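PDB 7CVW: catechol O-methyltransferase from Niastella koreensis, which transfers a methyl group from S-adenosyl-L-methionine to a hydroxyl of catechol-like compounds in a metal-dependent reaction that runs best with magnesium, without preference for the meta or para position. Local coordinates for residues D165-D170 with R188-L193. Sequence-based numbering, arbitrary orientation.
Sequences DNVIRD and RFNAML. With MG (magnesium ion), chain C.
Val167 sets its CG1 methyl obliquely against the CD2-CE2 bond of the Phe189 ring, where it lies 3.9 Å from CD2 and 4.0 Å from CE2. A branched, wholly apolar side chain suits this place, because it touches Ile203 of strand 199-206 as well as the ring. With chi1 at 170°, the ring of Phe189 swings away from its own backbone N and reaches both this methyl and Ala216 of strand 213-220.

Asn190, one residue further along helix 181-195, works on the same valine by polar means. Its ND2 donates to the carbonyl oxygen Val167 O over 2.9 Å, a nearly straight bond (162° at the hydrogen) that lies in the carbonyl plane and close to the plane of the amide. The other arm of the amide, OD1, rests against Val167 CB at 3.5 Å. An asparagine suits the place because its NH2 has two hydrogens, which lets ND2 bond Tyr12 OH of the second subunit as well, so one buried amide links loop, helix and dimer partner.

Just before Val167, Asp165 OD2 and Asn166 OD1 each bind the magnesium ion at 2.4 Å, beside two waters and Asp139. Asn166 offers its oxygen to the metal while its ND2 bonds Asp213. The loop thus carries metal ligands at one end and packs on helix 181-195 through Val167. The metal site itself, at the carboxyl ends of parallel strands 133-138 and 160-165, is that of the Rossmann-like cation-dependent O-methyltransferases.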
# COMPACT_ATOMS: atom_id res chain seq x y z
N ASP A 165 8.06 5.78 -7.52
CA ASP A 165 8.59 4.42 -7.73
C ASP A 165 10.12 4.42 -7.67
O ASP A 165 10.75 5.45 -7.98
CB ASP A 165 8.09 3.84 -9.05
CG ASP A 165 8.26 2.34 -9.22
OD1 ASP A 165 8.30 1.66 -8.18
OD2 ASP A 165 8.32 1.87 -10.39
N ASN A 166 10.71 3.26 -7.36
CA ASN A 166 12.17 3.00 -7.55
C ASN A 166 13.00 3.82 -6.56
O ASN A 166 14.01 4.44 -6.96
CB ASN A 166 12.61 3.29 -8.99
CG ASN A 166 11.74 2.61 -10.03
OD1 ASN A 166 11.11 3.29 -10.83
ND2 ASN A 166 11.69 1.28 -10.01
N VAL A 167 12.65 3.78 -5.28
CA VAL A 167 13.36 4.59 -4.24
C VAL A 167 14.25 3.72 -3.35
O VAL A 167 14.84 4.31 -2.44
CB VAL A 167 12.38 5.44 -3.42
CG1 VAL A 167 11.65 6.45 -4.30
CG2 VAL A 167 11.43 4.58 -2.61
N ILE A 168 14.44 2.42 -3.63
CA ILE A 168 15.29 1.50 -2.81
C ILE A 168 16.43 0.90 -3.64
O ILE A 168 17.53 0.74 -3.10
CB ILE A 168 14.42 0.43 -2.11
CG1 ILE A 168 13.52 1.05 -1.04
CG2 ILE A 168 15.28 -0.68 -1.52
CD1 ILE A 168 14.24 1.86 0.02
N ARG A 169 16.20 0.56 -4.91
CA ARG A 169 17.26 0.16 -5.88
C ARG A 169 18.14 -0.95 -5.30
O ARG A 169 19.36 -0.79 -5.21
CB ARG A 169 18.13 1.36 -6.29
CG ARG A 169 17.40 2.63 -6.67
CD ARG A 169 16.28 2.45 -7.66
NE ARG A 169 16.61 1.74 -8.88
CZ ARG A 169 16.49 2.21 -10.12
NH1 ARG A 169 16.78 1.42 -11.13
NH2 ARG A 169 16.02 3.42 -10.35
N ASP A 170 17.52 -2.06 -4.91
CA ASP A 170 18.22 -3.31 -4.51
C ASP A 170 19.00 -3.03 -3.22
O ASP A 170 19.94 -3.77 -2.95
CB ASP A 170 19.14 -3.81 -5.63
CG ASP A 170 19.45 -5.30 -5.59
OD1 ASP A 170 18.64 -6.04 -5.04
OD2 ASP A 170 20.53 -5.70 -6.12
N ARG A 188 18.49 11.22 -2.27
CA ARG A 188 18.22 12.65 -2.04
C ARG A 188 16.72 12.84 -1.84
O ARG A 188 16.32 13.58 -0.95
CB ARG A 188 18.77 13.49 -3.19
CG ARG A 188 18.75 14.98 -2.91
CD ARG A 188 19.63 15.76 -3.86
NE ARG A 188 19.09 15.73 -5.21
CZ ARG A 188 18.18 16.58 -5.68
NH1 ARG A 188 17.77 17.62 -4.96
NH2 ARG A 188 17.72 16.41 -6.91
N PHE A 189 15.90 12.17 -2.66
CA PHE A 189 14.42 12.21 -2.53
C PHE A 189 14.02 11.68 -1.15
O PHE A 189 13.12 12.21 -0.53
CB PHE A 189 13.79 11.41 -3.68
CG PHE A 189 12.32 11.19 -3.49
CD1 PHE A 189 11.42 12.16 -3.89
CD2 PHE A 189 11.84 10.03 -2.88
CE1 PHE A 189 10.06 11.97 -3.70
CE2 PHE A 189 10.48 9.86 -2.68
CZ PHE A 189 9.60 10.82 -3.10
N ASN A 190 14.60 10.57 -0.73
CA ASN A 190 14.22 9.91 0.55
C ASN A 190 14.57 10.86 1.71
O ASN A 190 13.79 10.99 2.68
CB ASN A 190 14.89 8.55 0.69
CG ASN A 190 14.34 7.51 -0.26
OD1 ASN A 190 13.28 7.71 -0.86
ND2 ASN A 190 15.09 6.43 -0.44
N ALA A 191 15.75 11.48 1.65
CA ALA A 191 16.16 12.48 2.67
C ALA A 191 15.15 13.64 2.71
O ALA A 191 14.79 14.09 3.80
CB ALA A 191 17.55 13.00 2.39
N MET A 192 14.76 14.15 1.54
CA MET A 192 13.77 15.23 1.43
C MET A 192 12.49 14.75 2.08
O MET A 192 11.89 15.51 2.87
CB MET A 192 13.53 15.60 -0.04
CG MET A 192 12.48 16.67 -0.23
SD MET A 192 10.79 16.02 -0.22
CE MET A 192 10.82 14.78 -1.53
N LEU A 193 12.10 13.51 1.81
CA LEU A 193 10.80 13.02 2.30
C LEU A 193 10.85 12.93 3.83
O LEU A 193 9.86 13.36 4.48
CB LEU A 193 10.53 11.69 1.58
CG LEU A 193 9.10 11.20 1.66
CD1 LEU A 193 8.12 12.23 1.13
CD2 LEU A 193 9.01 9.88 0.93
MG MG C . 9.35 2.68 -12.38
O HOH W 1 7.99 1.25 -13.72
O HOH W 2 10.84 3.71 -14.11